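Local coordinates for LPXTG cell wall surface protein (Streptococcus gordonii, PDB 4IGB) that is a peptidoglycan-linked surface protein, represented here by its N-terminal N1 and N2 domains, and probably serves the bacterium as an adhesin, at residues Phe150-Val155 with Ala174-Glu179; Leu192-Thr197 with Glu209-Lys214; Asp200-Asp203 with Leu207-Thr210; Arg223-Asn226 with Val232-Glu235; Thr240-Thr245 with Leu260-Asn265. All blocks are in the same frame, centred on the assembly; numbering follows the deposited sequence.

Contact 1: Phe150-Val155 with Ala174-Glu179; sequences FEIGNV and ADVTAE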
# COMPACT_ATOMS: atom_id res chain seq x y z
N PHE B 150 8.32 -10.29 -1.85
CA PHE B 150 9.51 -10.57 -1.07
C PHE B 150 9.16 -11.42 0.15
O PHE B 150 8.00 -11.48 0.57
CB PHE B 150 10.25 -9.29 -0.68
CG PHE B 150 9.41 -8.29 0.06
CD1 PHE B 150 9.26 -8.37 1.44
CD2 PHE B 150 8.78 -7.25 -0.62
CE1 PHE B 150 8.50 -7.43 2.13
CE2 PHE B 150 8.01 -6.31 0.06
CZ PHE B 150 7.88 -6.40 1.45
N GLU B 151 10.17 -12.07 0.71
CA GLU B 151 9.97 -12.98 1.83
C GLU B 151 10.82 -12.57 3.02
O GLU B 151 12.00 -12.33 2.86
CB GLU B 151 10.37 -14.38 1.38
CG GLU B 151 10.32 -15.45 2.46
CD GLU B 151 10.39 -16.85 1.86
OE1 GLU B 151 10.31 -16.95 0.61
OE2 GLU B 151 10.54 -17.84 2.62
N ILE B 152 10.21 -12.48 4.19
CA ILE B 152 10.94 -12.21 5.42
C ILE B 152 10.79 -13.40 6.34
O ILE B 152 9.69 -13.93 6.50
CB ILE B 152 10.43 -10.95 6.12
CG1 ILE B 152 10.49 -9.75 5.16
CG2 ILE B 152 11.25 -10.66 7.35
CD1 ILE B 152 9.79 -8.53 5.67
N GLY B 153 11.89 -13.85 6.94
CA GLY B 153 11.85 -15.05 7.77
C GLY B 153 13.22 -15.67 7.94
O GLY B 153 14.20 -15.19 7.35
N ASN B 154 13.31 -16.73 8.75
CA ASN B 154 14.59 -17.34 9.09
C ASN B 154 14.71 -18.78 8.58
O ASN B 154 15.48 -19.58 9.10
CB ASN B 154 14.81 -17.31 10.59
CG ASN B 154 13.80 -18.17 11.34
OD1 ASN B 154 12.79 -18.60 10.77
ND2 ASN B 154 14.06 -18.41 12.62
N VAL B 155 13.93 -19.11 7.56
CA VAL B 155 14.10 -20.38 6.90
C VAL B 155 15.14 -20.23 5.79
O VAL B 155 14.91 -19.52 4.82
CB VAL B 155 12.79 -20.87 6.27
CG1 VAL B 155 13.00 -22.25 5.69
CG2 VAL B 155 11.68 -20.88 7.31
N ALA B 174 12.13 -8.50 12.49
CA ALA B 174 12.52 -7.50 11.50
C ALA B 174 11.61 -6.30 11.56
O ALA B 174 10.39 -6.43 11.42
CB ALA B 174 12.52 -8.11 10.09
N ASP B 175 12.21 -5.13 11.75
CA ASP B 175 11.50 -3.85 11.79
C ASP B 175 11.78 -3.15 10.46
O ASP B 175 12.92 -2.83 10.14
CB ASP B 175 12.01 -3.03 12.98
CG ASP B 175 11.30 -1.71 13.16
OD1 ASP B 175 10.95 -1.06 12.15
OD2 ASP B 175 11.09 -1.31 14.33
N VAL B 176 10.72 -2.91 9.69
CA VAL B 176 10.87 -2.57 8.28
C VAL B 176 9.94 -1.43 7.90
O VAL B 176 8.81 -1.32 8.39
CB VAL B 176 10.54 -3.78 7.38
CG1 VAL B 176 10.93 -3.51 5.96
CG2 VAL B 176 11.24 -5.07 7.90
N THR B 177 10.41 -0.57 7.01
CA THR B 177 9.58 0.50 6.52
C THR B 177 9.48 0.37 5.00
O THR B 177 10.50 0.31 4.32
CB THR B 177 10.15 1.86 6.91
OG1 THR B 177 10.20 1.95 8.33
CG2 THR B 177 9.30 3.02 6.33
N ALA B 178 8.25 0.27 4.50
CA ALA B 178 8.02 0.22 3.07
C ALA B 178 7.39 1.54 2.68
O ALA B 178 6.58 2.11 3.43
CB ALA B 178 7.10 -0.94 2.71
N GLU B 179 7.74 2.03 1.50
CA GLU B 179 7.23 3.30 1.03
C GLU B 179 7.16 3.28 -0.47
O GLU B 179 8.07 2.78 -1.14
CB GLU B 179 8.13 4.46 1.50
CG GLU B 179 7.62 5.83 1.06
CD GLU B 179 8.64 6.95 1.27
OE1 GLU B 179 9.47 6.85 2.18
OE2 GLU B 179 8.62 7.92 0.50

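Contact 2: Leu192-Thr197 with Glu209-Lys214; sequences LVMKPT and ETFYVK. With SO4 (sulfate ion), chain J.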
# COMPACT_ATOMS: atom_id res chain seq x y z
N LEU B 192 -0.47 3.37 0.75
CA LEU B 192 0.13 2.06 0.68
C LEU B 192 -0.78 1.02 1.30
O LEU B 192 -1.27 1.21 2.40
CB LEU B 192 1.47 2.04 1.42
CG LEU B 192 2.09 0.65 1.48
CD1 LEU B 192 2.43 0.16 0.07
CD2 LEU B 192 3.33 0.67 2.38
N VAL B 193 -0.97 -0.09 0.61
CA VAL B 193 -1.70 -1.22 1.18
C VAL B 193 -0.79 -2.42 1.35
O VAL B 193 0.05 -2.73 0.49
CB VAL B 193 -2.93 -1.60 0.34
CG1 VAL B 193 -3.53 -2.93 0.80
CG2 VAL B 193 -3.95 -0.48 0.39
N MET B 194 -0.93 -3.09 2.49
CA MET B 194 -0.24 -4.35 2.72
C MET B 194 -1.26 -5.44 3.04
O MET B 194 -2.31 -5.16 3.63
CB MET B 194 0.78 -4.22 3.84
CG MET B 194 2.03 -3.42 3.43
SD MET B 194 3.41 -3.58 4.59
CE MET B 194 3.98 -5.24 4.20
N LYS B 195 -0.96 -6.66 2.65
CA LYS B 195 -1.87 -7.77 2.90
C LYS B 195 -1.12 -9.01 3.40
O LYS B 195 -0.83 -9.91 2.63
CB LYS B 195 -2.67 -8.09 1.64
CG LYS B 195 -3.68 -9.23 1.81
CD LYS B 195 -4.45 -9.48 0.52
CE LYS B 195 -3.56 -9.95 -0.59
NZ LYS B 195 -2.90 -11.22 -0.25
N PRO B 196 -0.80 -9.04 4.69
CA PRO B 196 -0.09 -10.21 5.22
C PRO B 196 -1.00 -11.43 5.08
O PRO B 196 -2.20 -11.30 5.30
CB PRO B 196 0.06 -9.90 6.71
CG PRO B 196 -0.35 -8.49 6.90
CD PRO B 196 -1.24 -8.12 5.75
N THR B 197 -0.45 -12.58 4.72
CA THR B 197 -1.24 -13.81 4.65
C THR B 197 -0.52 -14.96 5.33
O THR B 197 0.69 -14.91 5.55
CB THR B 197 -1.52 -14.22 3.19
OG1 THR B 197 -0.28 -14.52 2.55
CG2 THR B 197 -2.22 -13.11 2.44
N GLU B 209 4.38 -17.02 14.95
CA GLU B 209 4.57 -16.12 13.83
C GLU B 209 3.72 -14.87 14.01
O GLU B 209 2.51 -14.96 14.24
CB GLU B 209 4.17 -16.83 12.54
CG GLU B 209 4.41 -15.99 11.30
CD GLU B 209 4.19 -16.78 10.03
OE1 GLU B 209 3.52 -17.85 10.10
OE2 GLU B 209 4.69 -16.35 8.97
N THR B 210 4.36 -13.71 13.89
CA THR B 210 3.71 -12.44 14.19
C THR B 210 4.03 -11.38 13.14
O THR B 210 5.20 -11.18 12.79
CB THR B 210 4.21 -11.91 15.54
OG1 THR B 210 4.00 -12.89 16.55
CG2 THR B 210 3.50 -10.61 15.91
N PHE B 211 2.99 -10.72 12.63
CA PHE B 211 3.12 -9.52 11.81
C PHE B 211 2.68 -8.34 12.66
O PHE B 211 1.66 -8.43 13.37
CB PHE B 211 2.19 -9.59 10.59
CG PHE B 211 2.22 -8.35 9.71
CD1 PHE B 211 3.23 -8.18 8.76
CD2 PHE B 211 1.25 -7.38 9.82
CE1 PHE B 211 3.26 -7.04 7.94
CE2 PHE B 211 1.26 -6.25 9.01
CZ PHE B 211 2.28 -6.08 8.07
N TYR B 212 3.42 -7.24 12.61
CA TYR B 212 2.99 -6.07 13.36
C TYR B 212 3.16 -4.76 12.62
O TYR B 212 3.92 -4.66 11.68
CB TYR B 212 3.65 -6.02 14.72
CG TYR B 212 5.16 -5.89 14.74
CD1 TYR B 212 5.98 -7.00 14.92
CD2 TYR B 212 5.76 -4.63 14.65
CE1 TYR B 212 7.35 -6.87 14.97
CE2 TYR B 212 7.13 -4.50 14.72
CZ TYR B 212 7.92 -5.61 14.88
OH TYR B 212 9.29 -5.47 14.94
N VAL B 213 2.42 -3.76 13.07
CA VAL B 213 2.54 -2.41 12.54
C VAL B 213 2.82 -1.51 13.72
O VAL B 213 2.03 -1.46 14.66
CB VAL B 213 1.25 -1.97 11.87
CG1 VAL B 213 1.35 -0.52 11.40
CG2 VAL B 213 0.90 -2.92 10.72
N LYS B 214 3.95 -0.83 13.68
CA LYS B 214 4.30 0.15 14.70
C LYS B 214 3.42 1.40 14.56
O LYS B 214 3.03 1.75 13.45
CB LYS B 214 5.78 0.52 14.59
CG LYS B 214 6.70 -0.57 15.16
CD LYS B 214 8.13 -0.40 14.70
CE LYS B 214 8.77 0.92 15.18
NZ LYS B 214 10.06 1.15 14.42
S SO4 J . -2.02 -11.54 -4.28
O1 SO4 J . -2.96 -12.38 -3.54
O2 SO4 J . -0.95 -11.10 -3.40
O3 SO4 J . -2.74 -10.38 -4.81
O4 SO4 J . -1.42 -12.31 -5.37

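Contact 3: Asp200-Asp203 with Leu207-Thr210; sequences DAID and LKET. With NA (sodium ion), chain M.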
# COMPACT_ATOMS: atom_id res chain seq x y z
N ASP B 200 0.62 -18.20 10.55
CA ASP B 200 0.09 -19.46 11.08
C ASP B 200 1.12 -20.39 11.69
O ASP B 200 0.77 -21.49 12.11
CB ASP B 200 -0.69 -20.20 9.99
CG ASP B 200 0.21 -21.06 9.10
OD1 ASP B 200 1.39 -20.71 8.93
OD2 ASP B 200 -0.25 -22.09 8.57
N ALA B 201 2.37 -19.98 11.77
CA ALA B 201 3.40 -20.86 12.31
C ALA B 201 3.49 -20.76 13.82
O ALA B 201 3.48 -19.66 14.38
CB ALA B 201 4.76 -20.60 11.67
N ILE B 202 3.58 -21.91 14.47
CA ILE B 202 3.80 -22.00 15.90
C ILE B 202 4.73 -23.18 16.15
O ILE B 202 4.51 -24.26 15.63
CB ILE B 202 2.46 -22.20 16.65
CG1 ILE B 202 1.48 -21.07 16.31
CG2 ILE B 202 2.68 -22.32 18.16
CD1 ILE B 202 0.19 -21.09 17.11
N ASP B 203 5.78 -22.97 16.94
CA ASP B 203 6.73 -24.06 17.19
C ASP B 203 6.59 -24.60 18.62
O ASP B 203 5.72 -24.16 19.37
CB ASP B 203 8.17 -23.65 16.87
CG ASP B 203 8.73 -22.58 17.81
OD1 ASP B 203 8.08 -22.28 18.84
OD2 ASP B 203 9.83 -22.05 17.51
N LEU B 207 6.86 -20.13 20.43
CA LEU B 207 6.99 -18.91 19.64
C LEU B 207 5.87 -18.93 18.61
O LEU B 207 5.44 -19.98 18.17
CB LEU B 207 8.34 -18.86 18.94
CG LEU B 207 9.52 -18.72 19.88
CD1 LEU B 207 10.83 -18.91 19.13
CD2 LEU B 207 9.45 -17.36 20.56
N LYS B 208 5.41 -17.76 18.22
CA LYS B 208 4.32 -17.68 17.26
C LYS B 208 4.63 -16.65 16.20
O LYS B 208 5.08 -15.55 16.49
CB LYS B 208 3.03 -17.29 17.99
CG LYS B 208 2.67 -18.23 19.14
CD LYS B 208 1.67 -17.60 20.10
CE LYS B 208 1.27 -18.58 21.20
NZ LYS B 208 0.45 -17.93 22.26
N GLU B 209 4.38 -17.02 14.95
CA GLU B 209 4.57 -16.12 13.83
C GLU B 209 3.72 -14.87 14.01
O GLU B 209 2.51 -14.96 14.24
CB GLU B 209 4.17 -16.83 12.54
CG GLU B 209 4.41 -15.99 11.30
CD GLU B 209 4.19 -16.78 10.03
OE1 GLU B 209 3.52 -17.85 10.10
OE2 GLU B 209 4.69 -16.35 8.97
N THR B 210 4.36 -13.71 13.89
CA THR B 210 3.71 -12.44 14.19
C THR B 210 4.03 -11.38 13.14
O THR B 210 5.20 -11.18 12.79
CB THR B 210 4.21 -11.91 15.54
OG1 THR B 210 4.00 -12.89 16.55
CG2 THR B 210 3.50 -10.61 15.91
NA NA M . 0.26 -22.58 6.01
O HOH W 1 0.53 -22.64 3.58

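Contact 4: Arg223-Asn226 with Val232-Glu235; sequences RLMN and VQEE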
# COMPACT_ATOMS: atom_id res chain seq x y z
N ARG B 223 -8.30 -1.14 8.44
CA ARG B 223 -7.88 -2.53 8.60
C ARG B 223 -9.04 -3.47 8.32
O ARG B 223 -10.05 -3.47 9.03
CB ARG B 223 -7.34 -2.79 10.00
CG ARG B 223 -6.85 -4.23 10.18
CD ARG B 223 -7.47 -4.89 11.40
NE ARG B 223 -8.90 -5.12 11.24
CZ ARG B 223 -9.68 -5.63 12.19
NH1 ARG B 223 -9.17 -5.95 13.37
NH2 ARG B 223 -10.97 -5.83 11.95
N LEU B 224 -8.89 -4.28 7.28
CA LEU B 224 -9.96 -5.19 6.91
C LEU B 224 -9.63 -6.62 7.32
O LEU B 224 -8.53 -7.09 7.07
CB LEU B 224 -10.21 -5.14 5.40
CG LEU B 224 -11.16 -6.24 4.92
CD1 LEU B 224 -12.60 -5.89 5.29
CD2 LEU B 224 -11.04 -6.46 3.42
N MET B 225 -10.59 -7.29 7.94
CA MET B 225 -10.52 -8.72 8.19
C MET B 225 -11.75 -9.39 7.62
O MET B 225 -12.80 -8.78 7.48
CB MET B 225 -10.50 -9.04 9.67
CG MET B 225 -9.18 -8.85 10.36
SD MET B 225 -9.37 -9.36 12.06
CE MET B 225 -7.66 -9.18 12.64
N ASN B 226 -11.62 -10.67 7.30
CA ASN B 226 -12.76 -11.49 6.96
C ASN B 226 -13.30 -12.12 8.25
O ASN B 226 -12.53 -12.36 9.21
CB ASN B 226 -12.36 -12.54 5.93
CG ASN B 226 -13.47 -13.52 5.61
OD1 ASN B 226 -13.61 -14.53 6.28
ND2 ASN B 226 -14.25 -13.24 4.56
N VAL B 232 -4.88 -13.58 16.74
CA VAL B 232 -5.05 -12.73 17.91
C VAL B 232 -4.52 -11.33 17.56
O VAL B 232 -3.39 -11.20 17.07
CB VAL B 232 -4.32 -13.30 19.13
CG1 VAL B 232 -4.16 -12.23 20.21
CG2 VAL B 232 -5.06 -14.51 19.68
N GLN B 233 -5.34 -10.31 17.79
CA GLN B 233 -4.89 -8.94 17.59
C GLN B 233 -4.52 -8.35 18.93
O GLN B 233 -5.34 -8.24 19.84
CB GLN B 233 -5.94 -8.07 16.90
CG GLN B 233 -5.48 -6.62 16.77
CD GLN B 233 -6.40 -5.78 15.92
OE1 GLN B 233 -6.93 -6.25 14.90
NE2 GLN B 233 -6.62 -4.53 16.32
N GLU B 234 -3.26 -7.97 19.05
CA GLU B 234 -2.75 -7.56 20.33
C GLU B 234 -2.22 -6.15 20.22
O GLU B 234 -1.24 -5.90 19.53
CB GLU B 234 -1.65 -8.51 20.73
CG GLU B 234 -0.79 -8.04 21.86
CD GLU B 234 0.24 -9.08 22.23
OE1 GLU B 234 -0.17 -10.15 22.73
OE2 GLU B 234 1.44 -8.84 21.97
N GLU B 235 -2.88 -5.22 20.91
CA GLU B 235 -2.50 -3.82 20.85
C GLU B 235 -1.67 -3.38 22.05
O GLU B 235 -2.17 -3.32 23.19
CB GLU B 235 -3.75 -2.95 20.72
CG GLU B 235 -4.38 -3.03 19.34
CD GLU B 235 -5.78 -2.46 19.29
OE1 GLU B 235 -6.20 -1.81 20.26
OE2 GLU B 235 -6.45 -2.67 18.26

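Contact 5: Thr240-Thr245 with Leu260-Asn265; sequences TSWIAT and LALRSN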
# COMPACT_ATOMS: atom_id res chain seq x y z
N THR B 240 0.76 -2.71 17.13
CA THR B 240 -0.28 -3.71 17.19
C THR B 240 0.19 -4.93 16.41
O THR B 240 0.74 -4.79 15.32
CB THR B 240 -1.61 -3.14 16.63
OG1 THR B 240 -2.06 -2.10 17.50
CG2 THR B 240 -2.69 -4.22 16.54
N SER B 241 0.01 -6.11 16.98
CA SER B 241 0.52 -7.34 16.38
C SER B 241 -0.62 -8.28 16.02
O SER B 241 -1.64 -8.31 16.71
CB SER B 241 1.45 -8.07 17.35
OG SER B 241 2.63 -7.33 17.60
N TRP B 242 -0.43 -9.04 14.95
CA TRP B 242 -1.37 -10.08 14.59
C TRP B 242 -0.68 -11.42 14.73
O TRP B 242 0.32 -11.70 14.06
CB TRP B 242 -1.92 -9.84 13.18
CG TRP B 242 -2.86 -8.68 13.20
CD1 TRP B 242 -4.21 -8.71 13.44
CD2 TRP B 242 -2.51 -7.30 13.03
NE1 TRP B 242 -4.72 -7.44 13.40
CE2 TRP B 242 -3.71 -6.55 13.15
CE3 TRP B 242 -1.32 -6.61 12.77
CZ2 TRP B 242 -3.74 -5.17 13.02
CZ3 TRP B 242 -1.36 -5.23 12.64
CH2 TRP B 242 -2.56 -4.53 12.76
N ILE B 243 -1.19 -12.25 15.64
CA ILE B 243 -0.44 -13.41 16.11
C ILE B 243 -1.11 -14.71 15.70
O ILE B 243 -2.32 -14.85 15.85
CB ILE B 243 -0.26 -13.34 17.63
CG1 ILE B 243 0.46 -12.03 18.00
CG2 ILE B 243 0.53 -14.57 18.13
CD1 ILE B 243 0.35 -11.64 19.46
N ALA B 244 -0.32 -15.63 15.16
CA ALA B 244 -0.83 -16.92 14.68
C ALA B 244 -1.52 -17.72 15.78
O ALA B 244 -1.08 -17.74 16.93
CB ALA B 244 0.29 -17.74 14.07
N THR B 245 -2.60 -18.41 15.41
CA THR B 245 -3.26 -19.32 16.35
C THR B 245 -3.42 -20.74 15.79
O THR B 245 -3.60 -21.68 16.56
CB THR B 245 -4.64 -18.80 16.81
OG1 THR B 245 -5.51 -18.67 15.68
CG2 THR B 245 -4.50 -17.45 17.50
N LEU B 260 -4.87 -10.50 6.50
CA LEU B 260 -5.67 -9.29 6.65
C LEU B 260 -5.17 -8.23 5.69
O LEU B 260 -4.13 -8.42 5.06
CB LEU B 260 -5.59 -8.76 8.09
CG LEU B 260 -4.22 -8.28 8.58
CD1 LEU B 260 -4.38 -7.25 9.69
CD2 LEU B 260 -3.36 -9.44 9.06
N ALA B 261 -5.90 -7.13 5.58
CA ALA B 261 -5.54 -6.04 4.68
C ALA B 261 -5.51 -4.72 5.43
O ALA B 261 -6.40 -4.44 6.24
CB ALA B 261 -6.49 -5.96 3.50
N LEU B 262 -4.49 -3.93 5.14
CA LEU B 262 -4.24 -2.66 5.83
C LEU B 262 -3.98 -1.55 4.82
O LEU B 262 -3.08 -1.67 3.96
CB LEU B 262 -3.01 -2.80 6.74
CG LEU B 262 -3.04 -3.90 7.82
CD1 LEU B 262 -1.73 -4.64 7.89
CD2 LEU B 262 -3.35 -3.29 9.19
N ARG B 263 -4.77 -0.49 4.90
CA ARG B 263 -4.57 0.70 4.10
C ARG B 263 -3.97 1.79 4.98
O ARG B 263 -4.58 2.20 5.97
CB ARG B 263 -5.88 1.19 3.49
CG ARG B 263 -5.78 2.58 2.84
CD ARG B 263 -7.12 3.29 2.84
NE ARG B 263 -8.12 2.65 1.99
CZ ARG B 263 -9.42 2.91 2.08
NH1 ARG B 263 -9.85 3.79 3.00
NH2 ARG B 263 -10.30 2.32 1.28
N SER B 264 -2.75 2.22 4.66
CA SER B 264 -2.07 3.26 5.43
C SER B 264 -2.73 4.64 5.34
O SER B 264 -3.50 4.91 4.42
CB SER B 264 -0.60 3.38 4.99
OG SER B 264 0.06 4.45 5.67
N ASN B 265 -2.43 5.50 6.30
CA ASN B 265 -2.74 6.92 6.18
C ASN B 265 -1.87 7.61 5.13
O ASN B 265 -2.18 8.72 4.69
CB ASN B 265 -2.52 7.64 7.53
CG ASN B 265 -3.62 7.35 8.51
OD1 ASN B 265 -4.75 7.07 8.12
ND2 ASN B 265 -3.31 7.43 9.81

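Contact 1: Phe150-Val155 with Ala174-Glu179
Ile-152 meets Ala-174 and Val-176 across the interior between two sheets, and its side chain can be followed outward atom by atom. Its CB lies on a bond directed toward strand 170-182, and there the chain divides. The CG2 methyl, anti to the backbone N, approaches the CB of Ala-174 at 4.0 Å. The other branch runs through CG1, which stands beside the backbone N (chi1 -56°). From CG1 the chain stays extended (chi2 170°), and CD1 ends 4.4 Å from CG2 of Val-176. One isoleucine thus spans two residues on the same face of the facing strand, a methyl for each.

The backbones stay well apart: the nearest pair of CA atoms, those of Ile-152 and Ala-174, is separated by 7.9 Å, and no hydrogen bond crosses. Strand 149-153 is bonded within its own sheet instead, Ile-152 with Ala-281 and Glu-151 with Ser-140. Phe-271 of strand 268-274 touches both Ile-152 and Val-176, and Leu-109 of strand 103-118 packs on Val-176, so the pair belongs to a wider apolar layer. Strand 149-153 comes from a six-stranded antiparallel sheet and strand 170-182 from an eight-stranded one.

All three touching residues are buried, and the area lost between the segments is small, 108 Å². The chemistry is therefore that of apolar side chains meeting by shape and van der Waals contact, with no directional bond between these two segments.

Contact 2: Leu192-Thr197 with Glu209-Lys214
The CH-pi contact of Pro-196 with Phe-211 carries most of this meeting. Pro-196 CG lies over the middle of the aromatic ring, 3.5 Å from its centroid and 14° off the ring normal. Its height above the ring plane, 3.4 Å, shows a methylene resting directly on the face. The near-equal distances from Pro-196 CG to Phe-211 CD2 and CE2, both 3.5 Å, put it slightly toward that side of the ring. With CG anti to the backbone N (chi1 178°), Phe-211 carries its ring toward the 192-197 segment.

Apolar contact of a second kind occurs at the rim. Met-194 CE reaches the edge of the same ring near its plane, 4.2 Å from Phe-211 CE1, so proline and methionine address different parts of one aromatic group.

A polar contact leads elsewhere. Lys-195 points its CB away from the 209-214 segment; its chain bends at its last two torsions, and NZ makes a weak hydrogen bond to O1 of a sulfate ion at 3.5 Å. That ion, probably from the crystallisation liquor, is also bonded by Tyr-286, while Asn-255 is a second partner of the lysine.

Strand 193-194 lies at the edge of a mixed sheet beside strand 261-264, and strand 210-214 runs between strands 268-274 and 239-243 of the eight-stranded sheet. Phe-271 and Met-269 of strand 268-274 also touch Met-194, continuing the apolar layer around it.

Contact 3: Asp200-Asp203 with Leu207-Thr210
Glu-209 and Ala-201 exchange hydrogen bonds in both directions. The backbone N of Glu-209 donates to Ala-201 O at 2.8 Å, almost straight at 177°. In return, Glu-209 OE1 accepts from two successive amides: Ala-201 N, at 2.9 Å, is met by the anti lone pair of OE1, whereas Asp-200 N, at 3.0 Å, comes from above the carboxylate plane. The other oxygen, OE2, is bonded to Tyr-273 OH, so both ends of this buried carboxylate are engaged.

Toward the turn, Asp-203 N donates to Leu-207 O at 3.3 Å. Asp-203 OD1 accepts from Leu-207 N at 2.9 Å, on its syn side but tilted out of the carboxylate plane, and also from Asn-205 N, while OD2 takes Glu-277 N. The chi1 of 67° brings this carboxylate back across the turn.

Asp-200 OD2 binds the sodium ion at 2.7 Å, and water 1 sits 2.5 Å from the metal; Asp-198 and Thr-248 O complete the protein part of the site. The two bonds from amides to OE1 would probably temper the repulsion between the carboxylates of Asp-200 and Glu-209.

Ile-202 and Lys-208 form a single antiparallel bridge, as in a short hairpin-like loop, here bordered at one end by a sodium site.

Contact 4: Arg223-Asn226 with Val232-Glu235
Arg-223 and Gln-233 both begin with CG anti to the backbone N, and their side chains come at each other from opposite directions. Gln-233 stays extended, whereas the arginine bends at its second and third torsions, and this turns NH1 to the glutamine oxygen.

The resulting hydrogen bond from Arg-223 NH1 to Gln-233 OE1 is short, 2.7 Å, although its angle at the hydrogen is only 138°. The acceptor lies in the guanidinium plane, so the arginine uses its edge. The amide plane stands almost perpendicular to that group, 87° away, yet NH1 is only modestly tilted from the carbonyl plane of the glutamine.

Met-225 approaches the same oxygen with its CE methyl, 3.8 Å from Gln-233 OE1, after a chain that is extended beyond CG. Within its own strand it also lays CG over the guanidinium face of Arg-223, 3.7 Å above the plane. The arginine is therefore packed on a face and bonded at an edge.

The amide has further partners that define its rotation. Gln-233 NE2 donates to Glu-235 OE2 at 2.7 Å and also to Glu-16. Arg-223 NH2 binds the carbonyl O of Ile-17.

Strand 220-226 lies between strands 14-19 and 261-264 in a mixed sheet, and strand 232-235 is the outermost strand of the eight-stranded sheet, beside 239-243. Tyr-216 of helix 216-219 touches both Arg-223 and Gln-233 at this junction.

Contact 5: Thr240-Thr245 with Leu260-Asn265
The backbones of 240-245 and 260-265 remain apart, with the nearest CA atoms, those of Trp-242 and Leu-260, separated by 9.1 Å and no hydrogen bond between them. Side chains bridge that gap. Leu-260 CD1 lies over the five-membered ring of Trp-242, 3.7 Å from its centroid and 13° off the normal, the geometry of a CH-pi contact. Its closest ring atom is Trp-242 CE2, at 3.6 Å from Leu-260 CD1. The chi1 of 65°, which sets CG between the backbone N and the carbonyl carbon, brings CD1 over the ring; the two side chains cross at about a right angle.

Leu-262 adds a second touch farther along: its CD2 is 3.9 Å from Trp-242 CH2, and the two side chains run past each other in opposite directions. On the face opposite Leu-260, Thr-240 CG2 sits 3.7 Å above the ring plane, offset toward the rim, so one methyl lies on each face.

Tyr-216 meets the indole edge-to-face. The polar end of the tryptophan is satisfied too, for Trp-242 NE1 donates to Gln-233 OE1. Aliphatic groups thus lie against both faces of the indole while its single N-H is paired, so the buried ring has apolar contacts on its faces and a partner for its polar atom.

Contacts 1, 2 and 5 are core contacts between sheets, wholly apolar across their segments; contact 1 uses only aliphatic groups, whereas 2 and 5 each place an aliphatic carbon over an aromatic face. Contact 4 is also largely buried but polar, with a hydrogen bond between side chains at the border strand 232-235. Contact 3, partly exposed and beside the sodium ion, relies on backbone amides donating to carboxylates and to backbone carbonyls. The eight-stranded sheet supplies one segment to contacts 1, 2, 4 and 5, and the mixed sheet faces it in 2, 4 and 5. Glu-209 and Thr-210 are shared by contacts 2 and 3, and a salt bridge from Asp-175 to Lys-214 joins 1 with 2.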